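Local atomic coordinates of separin (Saccharomyces cerevisiae, PDB entry 5U1T), a protein that cleaves the MCD1/SCC1 subunit of cohesin at the onset of anaphase, acting as a caspase-like cysteine protease that securin holds inactive for most of the cell cycle. Residues A[459-464]-A[501-506]; A[529-534]-A[562-567]; A[573-578]-A[612-617]; A[588-593]-A[632-637]. All blocks are in the same frame, centred on the assembly; numbering follows the deposited sequence.

Interaction 1 of 4, residues A[459-464]-A[501-506]; sequences FNVYCM and EIMLSV
The Phe459 ring takes the methyl end of Met503 on one face. CE of Met503 lies 3.8 Å from the centroid of the Phe459 ring, only 6° off the ring normal. This is a CH-pi contact, and SD of the same methionine stands further above that face, making a long Met-aromatic pair. At the ring edge, in its plane, Phe459 CZ meets the backbone O of Met503 at 3.3 Å. Leu504 adds its CD2 near the plane at another part of the edge, 4.1 Å from CE2 of Phe459. The ring therefore has one residue at both a face and the edge. The CG of Phe459 is anti to its own backbone N (chi1 -161°), which swings the ring over to the helix.

The partner helix, 501-509, follows helix 470-485 in the helical part of separase. The segment 459-464 is the loop and short 3-10 turn after helix 448-458. Asn460 opens that turn with an Asx turn: its OD1 accepts from Tyr462 N at 3.1 Å, with the donor well above the carbonyl plane.

Met503 also reaches beyond the ring. Its CE lies 3.6 Å from Asn460 N, and its SD is 3.7 Å from Val461 CA. Met464 brings its sulfur alongside, with SD to Met503 SD at 4.0 Å, and the two methionine side chains run beside each other, pointing opposite ways. Phe455 and Phe496 also meet the Phe459 ring. Met464 packs in turn on Phe472 and Val473 of helix 470-485.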
# COMPACT_ATOMS: atom_id res chain seq x y z
N PHE A 459 -32.59 -16.51 -16.59
CA PHE A 459 -31.28 -17.03 -16.91
C PHE A 459 -31.47 -18.09 -17.96
O PHE A 459 -31.56 -19.29 -17.67
CB PHE A 459 -30.56 -17.56 -15.66
CG PHE A 459 -29.09 -17.68 -15.83
CD1 PHE A 459 -28.28 -16.57 -15.80
CD2 PHE A 459 -28.51 -18.92 -16.03
CE1 PHE A 459 -26.90 -16.67 -15.95
CE2 PHE A 459 -27.13 -19.05 -16.18
CZ PHE A 459 -26.33 -17.92 -16.15
N ASN A 460 -31.56 -17.61 -19.19
CA ASN A 460 -31.98 -18.42 -20.34
C ASN A 460 -31.28 -17.90 -21.58
O ASN A 460 -31.32 -16.71 -21.85
CB ASN A 460 -33.52 -18.36 -20.50
CG ASN A 460 -34.03 -19.15 -21.70
OD1 ASN A 460 -34.16 -18.61 -22.80
ND2 ASN A 460 -34.38 -20.42 -21.46
N VAL A 461 -30.66 -18.81 -22.33
CA VAL A 461 -29.85 -18.42 -23.48
C VAL A 461 -30.56 -17.60 -24.58
O VAL A 461 -29.90 -16.80 -25.24
CB VAL A 461 -29.21 -19.65 -24.13
CG1 VAL A 461 -30.23 -20.44 -24.87
CG2 VAL A 461 -28.12 -19.24 -25.08
N TYR A 462 -31.88 -17.76 -24.80
CA TYR A 462 -32.51 -17.00 -25.88
C TYR A 462 -32.61 -15.55 -25.46
O TYR A 462 -32.89 -14.67 -26.28
CB TYR A 462 -33.89 -17.57 -26.29
CG TYR A 462 -33.76 -18.92 -26.95
CD1 TYR A 462 -33.32 -19.03 -28.27
CD2 TYR A 462 -34.02 -20.09 -26.25
CE1 TYR A 462 -33.16 -20.26 -28.88
CE2 TYR A 462 -33.85 -21.31 -26.83
CZ TYR A 462 -33.44 -21.40 -28.15
OH TYR A 462 -33.28 -22.65 -28.73
N CYS A 463 -32.36 -15.27 -24.19
CA CYS A 463 -32.24 -13.89 -23.74
C CYS A 463 -31.01 -13.16 -24.32
O CYS A 463 -30.97 -11.94 -24.31
CB CYS A 463 -32.21 -13.84 -22.21
SG CYS A 463 -33.84 -13.98 -21.44
N MET A 464 -30.03 -13.90 -24.84
CA MET A 464 -28.89 -13.29 -25.50
C MET A 464 -29.25 -12.57 -26.80
O MET A 464 -28.46 -11.77 -27.30
CB MET A 464 -27.81 -14.33 -25.80
CG MET A 464 -27.37 -15.14 -24.58
SD MET A 464 -26.67 -14.18 -23.22
CE MET A 464 -25.55 -13.18 -24.16
N GLU A 501 -22.95 -22.55 -22.06
CA GLU A 501 -21.71 -22.78 -21.36
C GLU A 501 -21.14 -21.46 -20.88
O GLU A 501 -20.73 -21.32 -19.73
CB GLU A 501 -20.72 -23.47 -22.29
CG GLU A 501 -19.42 -23.76 -21.67
CD GLU A 501 -18.49 -24.46 -22.61
OE1 GLU A 501 -17.75 -23.78 -23.37
OE2 GLU A 501 -18.49 -25.71 -22.60
N ILE A 502 -21.12 -20.49 -21.78
CA ILE A 502 -20.58 -19.18 -21.48
C ILE A 502 -21.34 -18.50 -20.32
O ILE A 502 -20.72 -17.98 -19.36
CB ILE A 502 -20.61 -18.31 -22.75
CG1 ILE A 502 -20.03 -19.12 -23.91
CG2 ILE A 502 -19.85 -17.02 -22.53
CD1 ILE A 502 -19.51 -18.30 -25.07
N MET A 503 -22.67 -18.53 -20.37
CA MET A 503 -23.47 -17.97 -19.30
C MET A 503 -23.17 -18.61 -17.95
O MET A 503 -23.11 -17.92 -16.93
CB MET A 503 -24.96 -18.12 -19.61
CG MET A 503 -25.45 -17.22 -20.70
SD MET A 503 -27.17 -17.57 -21.13
CE MET A 503 -28.06 -17.01 -19.66
N LEU A 504 -23.02 -19.94 -17.94
CA LEU A 504 -22.74 -20.65 -16.69
C LEU A 504 -21.33 -20.27 -16.15
O LEU A 504 -21.13 -20.14 -14.93
CB LEU A 504 -22.86 -22.15 -16.89
CG LEU A 504 -24.28 -22.71 -17.05
CD1 LEU A 504 -24.24 -24.15 -17.49
CD2 LEU A 504 -25.10 -22.58 -15.78
N SER A 505 -20.39 -20.07 -17.06
CA SER A 505 -19.01 -19.75 -16.71
C SER A 505 -18.87 -18.37 -16.02
O SER A 505 -18.28 -18.25 -14.95
CB SER A 505 -18.13 -19.80 -17.95
OG SER A 505 -16.77 -19.74 -17.59
N VAL A 506 -19.43 -17.34 -16.64
CA VAL A 506 -19.40 -16.02 -16.05
C VAL A 506 -20.20 -15.99 -14.76
O VAL A 506 -19.75 -15.41 -13.78
CB VAL A 506 -19.93 -14.95 -17.02
CG1 VAL A 506 -20.08 -13.62 -16.33
CG2 VAL A 506 -18.98 -14.82 -18.20

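Interaction 2 of 4, residues A[529-534]-A[562-567]; sequences FCSLRG and IVYLLN
Cys530 and Tyr564 make the closest side-chain packing between these two helices. CB of Cys530 comes in at the ring edge, in the plane of Tyr564, and stands 3.6 Å from its CE1. The Cys530 SG is further off, 4.1 Å from the same CE1. A trans chi1 (-179°) lays the Tyr564 ring along the flank of its helix towards Cys530.

Next to this lies Ser531, set close against the backbone of the other helix. Its OG is 3.4 Å from Tyr564 CA, and its CB is 3.8 Å from Val563 CG1. The OG makes its hydrogen bond within its own helix, to Met527 O. The hydroxyl is thus satisfied locally, and the small side chain is consistent with the close backbone approach here. The CA atoms of Ser531 and Tyr564 are only 5.5 Å apart.

With an alanine in place of Tyr564, Cys530 would probably lose its aromatic neighbour and Phe536 its edge-to-face partner.

The contact is looser towards the end of helix 523-533. Asn567 points toward that helix here and adds a modest part of the buried surface. Gly534, the first residue beyond the helix, is partly exposed, has positive phi and adds almost nothing. Val563 and Asn567 also pack on another protein chain of the assembly.

The short helical segments approach to 9.1 Å and their directions differ by 38°. The two helices, with the short helix 540-543 between them in the chain, thus cross at a moderate angle within the helical domain of separase.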
# COMPACT_ATOMS: atom_id res chain seq x y z
N PHE A 529 -13.52 -18.67 -16.30
CA PHE A 529 -13.95 -19.13 -14.97
C PHE A 529 -12.86 -19.01 -13.89
O PHE A 529 -13.09 -18.46 -12.82
CB PHE A 529 -14.42 -20.57 -15.07
CG PHE A 529 -14.95 -21.12 -13.80
CD1 PHE A 529 -16.17 -20.69 -13.30
CD2 PHE A 529 -14.25 -22.09 -13.11
CE1 PHE A 529 -16.67 -21.20 -12.11
CE2 PHE A 529 -14.74 -22.61 -11.92
CZ PHE A 529 -15.95 -22.17 -11.42
N CYS A 530 -11.69 -19.55 -14.19
CA CYS A 530 -10.52 -19.46 -13.33
C CYS A 530 -10.13 -18.02 -12.98
O CYS A 530 -9.83 -17.69 -11.82
CB CYS A 530 -9.34 -20.14 -14.00
SG CYS A 530 -9.52 -21.91 -14.11
N SER A 531 -10.13 -17.17 -14.00
CA SER A 531 -9.76 -15.78 -13.83
C SER A 531 -10.74 -15.09 -12.92
O SER A 531 -10.34 -14.22 -12.14
CB SER A 531 -9.69 -15.08 -15.18
OG SER A 531 -8.65 -15.64 -15.95
N LEU A 532 -12.00 -15.46 -13.02
CA LEU A 532 -13.05 -14.89 -12.18
C LEU A 532 -12.89 -15.38 -10.75
O LEU A 532 -13.19 -14.66 -9.81
CB LEU A 532 -14.45 -15.25 -12.72
CG LEU A 532 -15.19 -14.31 -13.68
CD1 LEU A 532 -15.50 -12.98 -13.03
CD2 LEU A 532 -14.39 -14.04 -14.91
N ARG A 533 -12.41 -16.61 -10.59
CA ARG A 533 -12.39 -17.27 -9.28
C ARG A 533 -11.12 -17.10 -8.48
O ARG A 533 -11.11 -17.38 -7.29
CB ARG A 533 -12.60 -18.77 -9.46
CG ARG A 533 -13.96 -19.14 -9.94
CD ARG A 533 -14.37 -20.35 -9.19
NE ARG A 533 -15.43 -20.02 -8.26
CZ ARG A 533 -15.97 -20.88 -7.41
NH1 ARG A 533 -15.54 -22.13 -7.37
NH2 ARG A 533 -16.94 -20.47 -6.61
N GLY A 534 -10.04 -16.68 -9.13
CA GLY A 534 -8.74 -16.65 -8.50
C GLY A 534 -8.22 -18.04 -8.22
O GLY A 534 -7.44 -18.24 -7.30
N ILE A 562 -4.45 -13.60 -21.89
CA ILE A 562 -3.58 -12.73 -21.11
C ILE A 562 -4.23 -12.40 -19.77
O ILE A 562 -3.52 -12.20 -18.79
CB ILE A 562 -3.20 -11.41 -21.87
CG1 ILE A 562 -4.38 -10.47 -22.02
CG2 ILE A 562 -2.59 -11.70 -23.24
CD1 ILE A 562 -4.02 -9.27 -22.87
N VAL A 563 -5.57 -12.38 -19.69
CA VAL A 563 -6.23 -12.17 -18.40
C VAL A 563 -5.93 -13.36 -17.51
O VAL A 563 -5.75 -13.23 -16.30
CB VAL A 563 -7.75 -12.00 -18.52
CG1 VAL A 563 -8.44 -12.05 -17.13
CG2 VAL A 563 -8.07 -10.71 -19.23
N TYR A 564 -5.86 -14.52 -18.13
CA TYR A 564 -5.60 -15.74 -17.39
C TYR A 564 -4.15 -15.71 -16.88
O TYR A 564 -3.90 -16.00 -15.71
CB TYR A 564 -5.88 -16.98 -18.26
CG TYR A 564 -5.64 -18.28 -17.55
CD1 TYR A 564 -6.62 -18.85 -16.75
CD2 TYR A 564 -4.42 -18.93 -17.66
CE1 TYR A 564 -6.39 -20.05 -16.08
CE2 TYR A 564 -4.18 -20.12 -17.01
CZ TYR A 564 -5.15 -20.67 -16.22
OH TYR A 564 -4.87 -21.87 -15.57
N LEU A 565 -3.20 -15.33 -17.73
CA LEU A 565 -1.79 -15.34 -17.34
C LEU A 565 -1.49 -14.28 -16.25
O LEU A 565 -0.80 -14.57 -15.27
CB LEU A 565 -0.90 -15.13 -18.56
CG LEU A 565 -0.93 -16.28 -19.56
CD1 LEU A 565 -0.11 -15.94 -20.77
CD2 LEU A 565 -0.41 -17.53 -18.93
N LEU A 566 -2.03 -13.08 -16.42
CA LEU A 566 -1.94 -12.08 -15.38
C LEU A 566 -2.36 -12.63 -14.02
O LEU A 566 -1.61 -12.58 -13.04
CB LEU A 566 -2.80 -10.88 -15.73
CG LEU A 566 -2.76 -9.84 -14.62
CD1 LEU A 566 -1.46 -9.07 -14.74
CD2 LEU A 566 -3.97 -8.92 -14.64
N ASN A 567 -3.58 -13.17 -13.98
CA ASN A 567 -4.14 -13.65 -12.72
C ASN A 567 -3.45 -14.91 -12.23
O ASN A 567 -3.35 -15.12 -11.03
CB ASN A 567 -5.64 -13.86 -12.87
CG ASN A 567 -6.42 -12.56 -12.81
OD1 ASN A 567 -6.60 -11.89 -13.83
ND2 ASN A 567 -6.88 -12.20 -11.61

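Interaction 3 of 4, residues A[573-578]-A[612-617]; sequences HLTTNL and LCYLNF
Tyr614 OH donates a hydrogen bond to the backbone O of Leu574, 2.7 Å away. The acceptor lies at the ring edge, in the ring plane. The hydroxyl, in contrast, sits 39° out of the carbonyl plane of Leu574, so the bond does not follow a lone pair. Two aliphatic groups approach the ring obliquely from the same side. CD2 of Leu578 lies 3.6 Å from Tyr614 CD2, and CG2 of Thr575 is 4.1 Å from Tyr614 CE2. The other branch of Leu578, CD1, packs on Leu615 CD2 at 3.7 Å. Leu578 thus divides its two methyls between neighbouring residues of helix 602-617.

Replacing Tyr614 by a phenylalanine would probably keep much of the packing but leave the carbonyl of Leu574 without this hydroxyl donor.

The second shell fixes the loop. His573, just past helix 557-572, has positive phi and closes that helix in a Schellman motif, and the chain then turns through Thr575. Leu578 N bonds to Thr575 O at 2.8 Å, which helps set Leu578 at the start of helix 578-590. Asp569 holds Asn577 N from the preceding helix.

Phe620 touches both Leu578 and Leu615, and Leu615 also packs on Ser624 and Leu627 of helix 621-633. Leu786 of helix 782-805 packs on Tyr614. The contact therefore ties the turn between helices 557-572 and 578-590 to helix 602-617, with helices 621-633 and 782-805 beside it.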
# COMPACT_ATOMS: atom_id res chain seq x y z
N HIS A 573 2.29 -15.32 -7.05
CA HIS A 573 3.20 -14.23 -6.64
C HIS A 573 4.49 -14.15 -7.46
O HIS A 573 5.59 -14.21 -6.91
CB HIS A 573 3.53 -14.36 -5.17
CG HIS A 573 2.32 -14.57 -4.32
ND1 HIS A 573 2.11 -15.73 -3.60
CD2 HIS A 573 1.23 -13.80 -4.12
CE1 HIS A 573 0.96 -15.64 -2.97
NE2 HIS A 573 0.41 -14.48 -3.26
N LEU A 574 4.32 -14.00 -8.77
CA LEU A 574 5.42 -13.85 -9.70
C LEU A 574 5.08 -12.82 -10.77
O LEU A 574 3.97 -12.28 -10.81
CB LEU A 574 5.75 -15.18 -10.35
CG LEU A 574 6.04 -16.35 -9.42
CD1 LEU A 574 6.18 -17.57 -10.28
CD2 LEU A 574 7.30 -16.14 -8.61
N THR A 575 6.03 -12.55 -11.64
CA THR A 575 5.87 -11.53 -12.68
C THR A 575 6.36 -12.11 -13.98
O THR A 575 6.51 -11.40 -14.99
CB THR A 575 6.65 -10.25 -12.37
OG1 THR A 575 8.01 -10.60 -12.07
CG2 THR A 575 6.04 -9.53 -11.18
N THR A 576 6.59 -13.41 -13.96
CA THR A 576 7.10 -14.17 -15.07
C THR A 576 6.61 -13.74 -16.40
O THR A 576 7.36 -13.58 -17.33
CB THR A 576 6.64 -15.62 -14.99
OG1 THR A 576 6.75 -16.08 -13.65
CG2 THR A 576 7.48 -16.48 -15.86
N ASN A 577 5.32 -13.58 -16.49
CA ASN A 577 4.70 -13.23 -17.77
C ASN A 577 4.23 -11.79 -17.88
O ASN A 577 3.65 -11.43 -18.90
CB ASN A 577 3.52 -14.13 -18.06
CG ASN A 577 3.94 -15.53 -18.35
OD1 ASN A 577 4.88 -15.76 -19.14
ND2 ASN A 577 3.29 -16.50 -17.70
N LEU A 578 4.46 -10.99 -16.85
CA LEU A 578 3.93 -9.63 -16.78
C LEU A 578 4.29 -8.79 -18.00
O LEU A 578 3.44 -8.13 -18.62
CB LEU A 578 4.42 -8.93 -15.51
CG LEU A 578 3.81 -7.57 -15.19
CD1 LEU A 578 2.36 -7.50 -15.59
CD2 LEU A 578 3.93 -7.28 -13.70
N LEU A 612 -2.47 -2.37 -14.69
CA LEU A 612 -1.86 -1.12 -14.29
C LEU A 612 -1.38 -1.23 -12.84
O LEU A 612 -0.24 -0.90 -12.53
CB LEU A 612 -2.84 0.04 -14.43
CG LEU A 612 -3.23 0.51 -15.82
CD1 LEU A 612 -4.21 1.64 -15.71
CD2 LEU A 612 -2.02 0.95 -16.59
N CYS A 613 -2.26 -1.71 -11.97
CA CYS A 613 -1.94 -1.89 -10.57
C CYS A 613 -0.82 -2.90 -10.33
O CYS A 613 -0.01 -2.71 -9.42
CB CYS A 613 -3.19 -2.29 -9.80
SG CYS A 613 -2.94 -2.85 -8.11
N TYR A 614 -0.74 -3.96 -11.12
CA TYR A 614 0.34 -4.93 -10.89
C TYR A 614 1.64 -4.45 -11.53
O TYR A 614 2.72 -4.81 -11.07
CB TYR A 614 -0.04 -6.30 -11.42
CG TYR A 614 0.69 -7.47 -10.80
CD1 TYR A 614 0.73 -7.64 -9.42
CD2 TYR A 614 1.31 -8.44 -11.59
CE1 TYR A 614 1.36 -8.73 -8.84
CE2 TYR A 614 1.94 -9.53 -11.02
CZ TYR A 614 1.97 -9.67 -9.64
OH TYR A 614 2.59 -10.74 -9.06
N LEU A 615 1.54 -3.68 -12.61
CA LEU A 615 2.72 -3.07 -13.20
C LEU A 615 3.35 -2.09 -12.20
O LEU A 615 4.54 -2.13 -11.89
CB LEU A 615 2.37 -2.34 -14.50
CG LEU A 615 2.14 -3.16 -15.76
CD1 LEU A 615 1.77 -2.21 -16.88
CD2 LEU A 615 3.34 -4.01 -16.14
N ASN A 616 2.51 -1.20 -11.69
CA ASN A 616 2.91 -0.21 -10.72
C ASN A 616 3.50 -0.79 -9.43
O ASN A 616 4.50 -0.30 -8.92
CB ASN A 616 1.71 0.65 -10.39
CG ASN A 616 1.94 1.55 -9.23
OD1 ASN A 616 1.95 1.11 -8.07
ND2 ASN A 616 2.11 2.84 -9.52
N PHE A 617 2.88 -1.83 -8.91
CA PHE A 617 3.36 -2.46 -7.70
C PHE A 617 4.71 -3.15 -7.94
O PHE A 617 5.48 -3.35 -7.00
CB PHE A 617 2.30 -3.44 -7.19
CG PHE A 617 2.75 -4.35 -6.08
CD1 PHE A 617 3.32 -5.59 -6.37
CD2 PHE A 617 2.53 -4.02 -4.76
CE1 PHE A 617 3.69 -6.46 -5.36
CE2 PHE A 617 2.89 -4.88 -3.75
CZ PHE A 617 3.49 -6.10 -4.05

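Interaction 4 of 4, residues A[588-593]-A[632-637]; sequences KWLQKS and KSKEKY
Lys634 is the first residue of 632-637 to reach across, and its side chain lies along the turn that ends helix 578-590. CG packs near Leu590 CG, and CD lies 3.8 Å from Ser593 CB. Further out, CE stands 3.2 Å from Leu590 O. The chain is bent at chi2 (-67°) and extended beyond it, which takes the ammonium group to Gln591. NZ makes a weak hydrogen bond to Gln591 O at 3.3 Å.

The backbone explains the meeting. Leu590 to Ser593 form a type I beta turn, which brings Leu590 O against the aliphatic part of the lysine and Gln591 O to its NZ. Lys634 itself is the centre of an inverse gamma turn and the N-cap of helix 635-638, at the break after helix 621-633. Two helix junctions thus face each other.

Lys636 stays clear of the turn and gives a weak hydrogen bond to the hydroxyl of Tyr637. The Tyr637 ring covers Ser593: OG of the serine is 3.2 Å from Tyr637 CD1. Ser593 O lies over one face, 3.9 Å above the plane of the Tyr637 ring and offset to the rim. Tyr638 touches Leu590 and Ser593 as well.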
# COMPACT_ATOMS: atom_id res chain seq x y z
N LYS A 588 -1.45 -6.21 -29.80
CA LYS A 588 -2.33 -7.13 -30.50
C LYS A 588 -3.77 -7.07 -30.00
O LYS A 588 -4.64 -7.71 -30.55
CB LYS A 588 -1.82 -8.57 -30.38
CG LYS A 588 -0.40 -8.76 -30.86
CD LYS A 588 -0.20 -8.10 -32.20
CE LYS A 588 -0.24 -9.12 -33.33
NZ LYS A 588 0.71 -10.24 -33.00
N TRP A 589 -4.02 -6.30 -28.95
CA TRP A 589 -5.40 -6.06 -28.55
C TRP A 589 -5.73 -4.58 -28.60
O TRP A 589 -6.47 -4.12 -29.47
CB TRP A 589 -5.71 -6.60 -27.15
CG TRP A 589 -7.18 -6.78 -26.99
CD1 TRP A 589 -8.05 -5.95 -26.35
CD2 TRP A 589 -7.97 -7.84 -27.54
NE1 TRP A 589 -9.33 -6.43 -26.45
CE2 TRP A 589 -9.31 -7.59 -27.18
CE3 TRP A 589 -7.67 -8.97 -28.30
CZ2 TRP A 589 -10.35 -8.45 -27.54
CZ3 TRP A 589 -8.71 -9.83 -28.66
CH2 TRP A 589 -10.04 -9.56 -28.29
N LEU A 590 -5.15 -3.84 -27.66
CA LEU A 590 -5.43 -2.42 -27.51
C LEU A 590 -5.22 -1.65 -28.79
O LEU A 590 -5.95 -0.70 -29.07
CB LEU A 590 -4.55 -1.85 -26.42
CG LEU A 590 -5.12 -0.73 -25.56
CD1 LEU A 590 -6.41 -1.19 -24.93
CD2 LEU A 590 -4.09 -0.35 -24.49
N GLN A 591 -4.24 -2.06 -29.59
CA GLN A 591 -3.91 -1.37 -30.84
C GLN A 591 -4.95 -1.57 -31.93
O GLN A 591 -5.14 -0.70 -32.78
CB GLN A 591 -2.55 -1.82 -31.36
CG GLN A 591 -1.76 -0.69 -31.98
CD GLN A 591 -1.66 0.52 -31.05
OE1 GLN A 591 -1.24 0.41 -29.90
NE2 GLN A 591 -2.07 1.68 -31.56
N LYS A 592 -5.59 -2.75 -31.91
CA LYS A 592 -6.65 -3.11 -32.84
C LYS A 592 -8.01 -2.71 -32.26
O LYS A 592 -9.02 -3.36 -32.52
CB LYS A 592 -6.62 -4.62 -33.13
CG LYS A 592 -5.21 -5.18 -33.28
CD LYS A 592 -5.05 -6.06 -34.52
CE LYS A 592 -3.58 -6.14 -34.92
NZ LYS A 592 -2.94 -4.79 -34.99
N SER A 593 -7.99 -1.65 -31.47
CA SER A 593 -9.20 -1.08 -30.90
C SER A 593 -10.27 -0.76 -31.94
O SER A 593 -11.44 -1.10 -31.76
CB SER A 593 -8.84 0.20 -30.13
OG SER A 593 -9.94 0.66 -29.36
N LYS A 632 -5.13 6.16 -23.01
CA LYS A 632 -5.60 7.53 -23.15
C LYS A 632 -5.62 7.93 -24.60
O LYS A 632 -6.14 8.98 -24.96
CB LYS A 632 -4.72 8.50 -22.37
CG LYS A 632 -4.60 8.20 -20.88
CD LYS A 632 -3.35 8.88 -20.30
CE LYS A 632 -3.24 10.32 -20.78
NZ LYS A 632 -4.41 11.16 -20.38
N SER A 633 -5.03 7.09 -25.44
CA SER A 633 -5.08 7.28 -26.87
C SER A 633 -6.37 6.68 -27.45
O SER A 633 -7.14 7.37 -28.13
CB SER A 633 -3.84 6.67 -27.52
OG SER A 633 -3.99 6.57 -28.91
N LYS A 634 -6.63 5.41 -27.15
CA LYS A 634 -7.85 4.73 -27.59
C LYS A 634 -9.04 5.14 -26.71
O LYS A 634 -9.83 4.29 -26.28
CB LYS A 634 -7.67 3.22 -27.55
CG LYS A 634 -6.37 2.69 -28.10
CD LYS A 634 -6.27 2.92 -29.58
CE LYS A 634 -5.05 2.22 -30.16
NZ LYS A 634 -4.98 2.40 -31.65
N GLU A 635 -9.14 6.43 -26.44
CA GLU A 635 -10.21 7.02 -25.64
C GLU A 635 -11.64 6.78 -26.17
O GLU A 635 -12.60 6.75 -25.39
CB GLU A 635 -9.95 8.51 -25.55
CG GLU A 635 -10.96 9.31 -24.80
CD GLU A 635 -10.41 10.70 -24.53
OE1 GLU A 635 -10.39 11.53 -25.48
OE2 GLU A 635 -9.98 10.93 -23.37
N LYS A 636 -11.76 6.62 -27.49
CA LYS A 636 -13.04 6.30 -28.12
C LYS A 636 -13.73 5.11 -27.48
O LYS A 636 -14.95 5.00 -27.53
CB LYS A 636 -12.83 6.02 -29.62
CG LYS A 636 -14.12 5.77 -30.44
CD LYS A 636 -13.81 5.55 -31.92
CE LYS A 636 -15.07 5.20 -32.71
NZ LYS A 636 -14.74 4.71 -34.09
N TYR A 637 -12.95 4.24 -26.86
CA TYR A 637 -13.46 2.99 -26.31
C TYR A 637 -13.18 2.84 -24.83
O TYR A 637 -13.86 2.09 -24.13
CB TYR A 637 -12.85 1.81 -27.06
CG TYR A 637 -13.24 1.79 -28.51
CD1 TYR A 637 -12.51 2.51 -29.46
CD2 TYR A 637 -14.36 1.07 -28.94
CE1 TYR A 637 -12.87 2.49 -30.80
CE2 TYR A 637 -14.72 1.06 -30.28
CZ TYR A 637 -13.98 1.77 -31.20
OH TYR A 637 -14.34 1.76 -32.54

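In the fold
All four contacts lie in the helical part of the chain, away from the active-site cysteine. Interaction 1 closes before interaction 2 opens, and interaction 2 before interactions 3 and 4. Interactions 3 and 4 cross: their segments alternate along the chain. Interactions 1 and 2 have centres 20 Å apart and touch where Ser505 meets Phe529. Interactions 2 and 3 are the nearest pair, 13 Å between centres, and Leu566 packs on both Leu578 and Tyr614. Interaction 4 touches none of the others. Helix 578-590 runs from the turn of interaction 3 to that of interaction 4, so it is tied at its start to helix 602-617 and at its end to the break after helix 621-633.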